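Side-chain contacts in hydroxyethylthiazole kinase (Pyrococcus horikoshii, PDB 3HPD), which probably phosphorylates the hydroxyl group of 4-methyl-5-beta-hydroxyethylthiazole with ATP, a magnesium-dependent step of thiamine biosynthesis: residues T99-R102 / T103-L107; L67-G70 / W71-M75. All coordinates share one frame; numbering follows the deposited sequence.

Contact 1. Residues T99-R102 / T103-L107; sequences TKFR and TRVSL
Ser106 and Arg102 meet one turn apart in the first turns of helix 100-112. Ser106 OG donates to Arg102 O at 2.7 Å. Ser106 N reaches the same Arg102 O at 3.0 Å, from the opposite face of the carbonyl plane. OG can fold back to this carbonyl because it stands beside its own backbone N (chi1 -64°). With an alanine in place of Ser106, the OG bond is gone, and Arg102 O would probably keep the Ser106 N-H alone, on one face of its plane.

Arg104 is bent at chi3 (63°), which folds its guanidinium back so that one face lies over Phe101 CA. Arg104 NH2 comes to the edge of the ring, 3.3 Å from Phe101 CD1. The ring and guanidinium planes are 46° apart, so this is not a stack. Val105 lies alongside the ring, pointing the same way, with CG2 3.9 Å from Phe101 CE1.

The N-cap positions this turn. Thr99 OG1 accepts from Arg102 N at 3.2 Å. Thr103 N donates to Thr99 O, also at 3.2 Å. Thr103 OG1 is hydrogen-bonded to Gly97 N, just before the cap.

Further out, Glu49 of the second subunit takes a hydrogen bond from Thr99 OG1 and a salt bridge from Arg102 NE. Arg102 NH1 bonds to Val94 O in the loop after strand 89-92. The turn opens the helix of the beta-alpha-beta unit 89-92, 100-112, 116-120. Thr103 and Ser106 face helix 121-131, while Phe101 and Val105 rest on the loop before helix 69-85.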
loop_
_atom_site.group_PDB
_atom_site.type_symbol
_atom_site.label_atom_id
_atom_site.label_comp_id
_atom_site.label_asym_id
_atom_site.label_seq_id
_atom_site.Cartn_x
_atom_site.Cartn_y
_atom_site.Cartn_z
ATOM N N THR A 99 5.406 -22.573 3.166
ATOM C CA THR A 99 4.547 -23.035 4.253
ATOM C C THR A 99 3.542 -24.001 3.647
ATOM O O THR A 99 3.160 -23.854 2.484
ATOM C CB THR A 99 3.773 -21.880 4.941
ATOM O OG1 THR A 99 2.779 -21.360 4.047
ATOM C CG2 THR A 99 4.727 -20.764 5.361
ATOM N N LYS A 100 3.131 -24.995 4.427
ATOM C CA LYS A 100 2.170 -25.985 3.956
ATOM C C LYS A 100 0.847 -25.306 3.628
ATOM O O LYS A 100 0.157 -25.692 2.685
ATOM C CB LYS A 100 1.935 -27.055 5.026
ATOM C CG LYS A 100 3.169 -27.857 5.419
ATOM C CD LYS A 100 2.838 -28.799 6.575
ATOM C CE LYS A 100 4.067 -29.542 7.069
ATOM N NZ LYS A 100 3.747 -30.406 8.240
ATOM N N PHE A 101 0.497 -24.299 4.422
ATOM C CA PHE A 101 -0.742 -23.551 4.237
ATOM C C PHE A 101 -0.832 -22.973 2.825
ATOM O O PHE A 101 -1.862 -23.089 2.164
ATOM C CB PHE A 101 -0.825 -22.429 5.283
ATOM C CG PHE A 101 -2.131 -21.675 5.285
ATOM C CD1 PHE A 101 -3.347 -22.352 5.238
ATOM C CD2 PHE A 101 -2.144 -20.282 5.375
ATOM C CE1 PHE A 101 -4.557 -21.655 5.287
ATOM C CE2 PHE A 101 -3.346 -19.577 5.426
ATOM C CZ PHE A 101 -4.556 -20.265 5.381
ATOM N N ARG A 102 0.254 -22.363 2.358
ATOM C CA ARG A 102 0.272 -21.774 1.024
ATOM C C ARG A 102 0.274 -22.830 -0.071
ATOM O O ARG A 102 -0.367 -22.662 -1.106
ATOM C CB ARG A 102 1.483 -20.850 0.882
ATOM C CG ARG A 102 1.404 -19.693 1.850
ATOM C CD ARG A 102 2.586 -18.766 1.763
ATOM N NE ARG A 102 2.424 -17.685 2.727
ATOM C CZ ARG A 102 2.558 -16.399 2.437
ATOM N NH1 ARG A 102 2.862 -16.026 1.199
ATOM N NH2 ARG A 102 2.373 -15.488 3.381
ATOM N N THR A 103 0.993 -23.922 0.164
ATOM C CA THR A 103 1.049 -25.010 -0.805
ATOM C C THR A 103 -0.334 -25.651 -0.899
ATOM O O THR A 103 -0.843 -25.914 -1.992
ATOM C CB THR A 103 2.069 -26.084 -0.374
ATOM O OG1 THR A 103 3.359 -25.481 -0.226
ATOM C CG2 THR A 103 2.151 -27.195 -1.418
ATOM N N ARG A 104 -0.937 -25.893 0.261
ATOM C CA ARG A 104 -2.258 -26.508 0.332
ATOM C C ARG A 104 -3.327 -25.686 -0.382
ATOM O O ARG A 104 -4.086 -26.216 -1.197
ATOM C CB ARG A 104 -2.662 -26.728 1.797
ATOM C CG ARG A 104 -4.099 -27.195 1.973
ATOM C CD ARG A 104 -4.404 -27.673 3.396
ATOM N NE ARG A 104 -4.269 -26.629 4.413
ATOM C CZ ARG A 104 -3.233 -26.516 5.239
ATOM N NH1 ARG A 104 -2.230 -27.382 5.171
ATOM N NH2 ARG A 104 -3.202 -25.548 6.146
ATOM N N VAL A 105 -3.390 -24.395 -0.077
ATOM C CA VAL A 105 -4.381 -23.525 -0.701
ATOM C C VAL A 105 -4.154 -23.412 -2.208
ATOM O O VAL A 105 -5.110 -23.388 -2.985
ATOM C CB VAL A 105 -4.363 -22.115 -0.069
ATOM C CG1 VAL A 105 -5.335 -21.201 -0.798
ATOM C CG2 VAL A 105 -4.731 -22.212 1.412
ATOM N N SER A 106 -2.895 -23.351 -2.625
ATOM C CA SER A 106 -2.587 -23.258 -4.048
ATOM C C SER A 106 -3.098 -24.498 -4.783
ATOM O O SER A 106 -3.722 -24.390 -5.837
ATOM C CB SER A 106 -1.076 -23.121 -4.263
ATOM O OG SER A 106 -0.592 -21.910 -3.715
ATOM N N LEU A 107 -2.834 -25.674 -4.223
ATOM C CA LEU A 107 -3.273 -26.920 -4.846
ATOM C C LEU A 107 -4.794 -27.037 -4.862
ATOM O O LEU A 107 -5.371 -27.606 -5.789
ATOM C CB LEU A 107 -2.660 -28.122 -4.119
ATOM C CG LEU A 107 -1.136 -28.239 -4.248
ATOM C CD1 LEU A 107 -0.630 -29.434 -3.447
ATOM C CD2 LEU A 107 -0.763 -28.375 -5.718
#

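Contact 2. Residues L67-G70 / W71-M75; sequences LDSG and WRRSM
Asp68 caps helix 69-85 through Trp71. Its OD1 accepts from Trp71 N at 2.9 Å, in a nearly straight bond (166°). Asp68 CG sits between its own backbone N and carbonyl carbon (chi1 59°), and this brings the carboxylate over the helix start.

The same oxygen also touches the indole. Asp68 OD1 lies in the ring plane at its edge, 3.2 Å from Trp71 CD1. The carboxylate and ring planes are 64° apart.

Backbone bonds continue the turn. Arg72 N donates to Asp68 O at 2.9 Å, and Arg73 N to Ser69 O at 3.2 Å.

Water and charge come next. A water donates to Ser69 O at 2.8 Å and accepts a weak bond from Arg72 NE. Arg72 NH1 forms a salt bridge with Glu108. The Arg73 guanidinium turns one face to Ser69 O, with NH2 3.7 Å from that oxygen.

Trp71 stacks on His45 of its own chain and packs on Phe24 of the third subunit. Asp68 OD2 bonds to His45 NE2 of the second subunit. The carboxylate thus serves both the helix cap and the subunit interface, and the positive helix start would probably help to stabilise its charge.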
loop_
_atom_site.group_PDB
_atom_site.type_symbol
_atom_site.label_atom_id
_atom_site.label_comp_id
_atom_site.label_asym_id
_atom_site.label_seq_id
_atom_site.Cartn_x
_atom_site.Cartn_y
_atom_site.Cartn_z
ATOM N N LEU A 67 -2.402 -14.373 2.670
ATOM C CA LEU A 67 -3.659 -15.043 2.975
ATOM C C LEU A 67 -3.881 -15.436 4.430
ATOM O O LEU A 67 -2.959 -15.437 5.243
ATOM C CB LEU A 67 -3.811 -16.302 2.111
ATOM C CG LEU A 67 -2.705 -17.371 2.058
ATOM C CD1 LEU A 67 -1.771 -17.290 3.255
ATOM C CD2 LEU A 67 -3.359 -18.745 1.969
ATOM N N ASP A 68 -5.136 -15.740 4.737
ATOM C CA ASP A 68 -5.549 -16.229 6.047
ATOM C C ASP A 68 -6.816 -17.041 5.779
ATOM O O ASP A 68 -7.235 -17.156 4.621
ATOM C CB ASP A 68 -5.778 -15.096 7.073
ATOM C CG ASP A 68 -6.831 -14.085 6.646
ATOM O OD1 ASP A 68 -7.841 -14.473 6.026
ATOM O OD2 ASP A 68 -6.650 -12.889 6.970
ATOM N N SER A 69 -7.413 -17.624 6.815
ATOM C CA SER A 69 -8.603 -18.447 6.616
ATOM C C SER A 69 -9.739 -17.711 5.911
ATOM O O SER A 69 -10.437 -18.292 5.077
ATOM C CB SER A 69 -9.095 -19.010 7.958
ATOM O OG SER A 69 -9.424 -17.978 8.868
ATOM N N GLY A 70 -9.915 -16.436 6.241
ATOM C CA GLY A 70 -10.971 -15.654 5.622
ATOM C C GLY A 70 -10.746 -15.439 4.137
ATOM O O GLY A 70 -11.654 -15.638 3.328
ATOM N N TRP A 71 -9.538 -15.028 3.766
ATOM C CA TRP A 71 -9.235 -14.793 2.361
ATOM C C TRP A 71 -9.221 -16.087 1.560
ATOM O O TRP A 71 -9.568 -16.095 0.379
ATOM C CB TRP A 71 -7.897 -14.060 2.215
ATOM C CG TRP A 71 -7.985 -12.621 2.626
ATOM C CD1 TRP A 71 -8.110 -12.135 3.898
ATOM C CD2 TRP A 71 -8.026 -11.483 1.758
ATOM N NE1 TRP A 71 -8.231 -10.764 3.875
ATOM C CE2 TRP A 71 -8.184 -10.337 2.572
ATOM C CE3 TRP A 71 -7.953 -11.317 0.369
ATOM C CZ2 TRP A 71 -8.263 -9.044 2.044
ATOM C CZ3 TRP A 71 -8.034 -10.027 -0.158
ATOM C CH2 TRP A 71 -8.190 -8.911 0.680
ATOM N N ARG A 72 -8.828 -17.183 2.200
ATOM C CA ARG A 72 -8.791 -18.476 1.519
ATOM C C ARG A 72 -10.200 -18.830 1.056
ATOM O O ARG A 72 -10.407 -19.279 -0.070
ATOM C CB ARG A 72 -8.284 -19.571 2.457
ATOM C CG ARG A 72 -8.110 -20.925 1.773
ATOM C CD ARG A 72 -7.915 -22.044 2.788
ATOM N NE ARG A 72 -9.176 -22.411 3.419
ATOM C CZ ARG A 72 -10.118 -23.143 2.832
ATOM N NH1 ARG A 72 -9.937 -23.596 1.599
ATOM N NH2 ARG A 72 -11.249 -23.409 3.471
ATOM N N ARG A 73 -11.164 -18.625 1.945
ATOM C CA ARG A 73 -12.561 -18.912 1.649
ATOM C C ARG A 73 -12.998 -18.102 0.432
ATOM O O ARG A 73 -13.641 -18.629 -0.480
ATOM C CB ARG A 73 -13.422 -18.555 2.859
ATOM C CG ARG A 73 -14.802 -19.179 2.867
ATOM C CD ARG A 73 -15.489 -18.907 4.197
ATOM N NE ARG A 73 -14.618 -19.244 5.322
ATOM C CZ ARG A 73 -14.189 -18.367 6.226
ATOM N NH1 ARG A 73 -14.549 -17.092 6.144
ATOM N NH2 ARG A 73 -13.391 -18.764 7.210
ATOM N N SER A 74 -12.638 -16.821 0.415
ATOM C CA SER A 74 -12.991 -15.950 -0.701
ATOM C C SER A 74 -12.324 -16.391 -2.002
ATOM O O SER A 74 -12.952 -16.397 -3.060
ATOM C CB SER A 74 -12.600 -14.499 -0.392
ATOM O OG SER A 74 -13.424 -13.946 0.626
ATOM N N MET A 75 -11.050 -16.760 -1.924
ATOM C CA MET A 75 -10.308 -17.186 -3.106
ATOM C C MET A 75 -10.831 -18.479 -3.722
ATOM O O MET A 75 -10.918 -18.604 -4.946
ATOM C CB MET A 75 -8.828 -17.338 -2.759
ATOM C CG MET A 75 -8.161 -16.015 -2.430
ATOM S SD MET A 75 -6.521 -16.248 -1.744
ATOM C CE MET A 75 -6.056 -14.538 -1.422
HETATM O O HOH W 1 -10.878 -21.067 5.062
#

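How the contacts relate
From the N terminus, contact 2 comes first, spanning the end of the loop after strand 59-63 and the start of helix 69-85. Contact 1 follows at the start of helix 100-112, after strand 89-92. Each is a local helix start and closes no long loop. They lie in series, neither nesting nor crossing, in consecutive beta-alpha-beta units that share strand 89-92. The centres of contacts 1 and 2 are about 12 Å apart, and the two touch directly. Leu67 CD1 packs 3.5 Å from Phe101 CE2, and Val105 CG2 lies 3.5 Å from Arg72 CD. The two helix starts are thereby joined side by side, and both reach the second subunit.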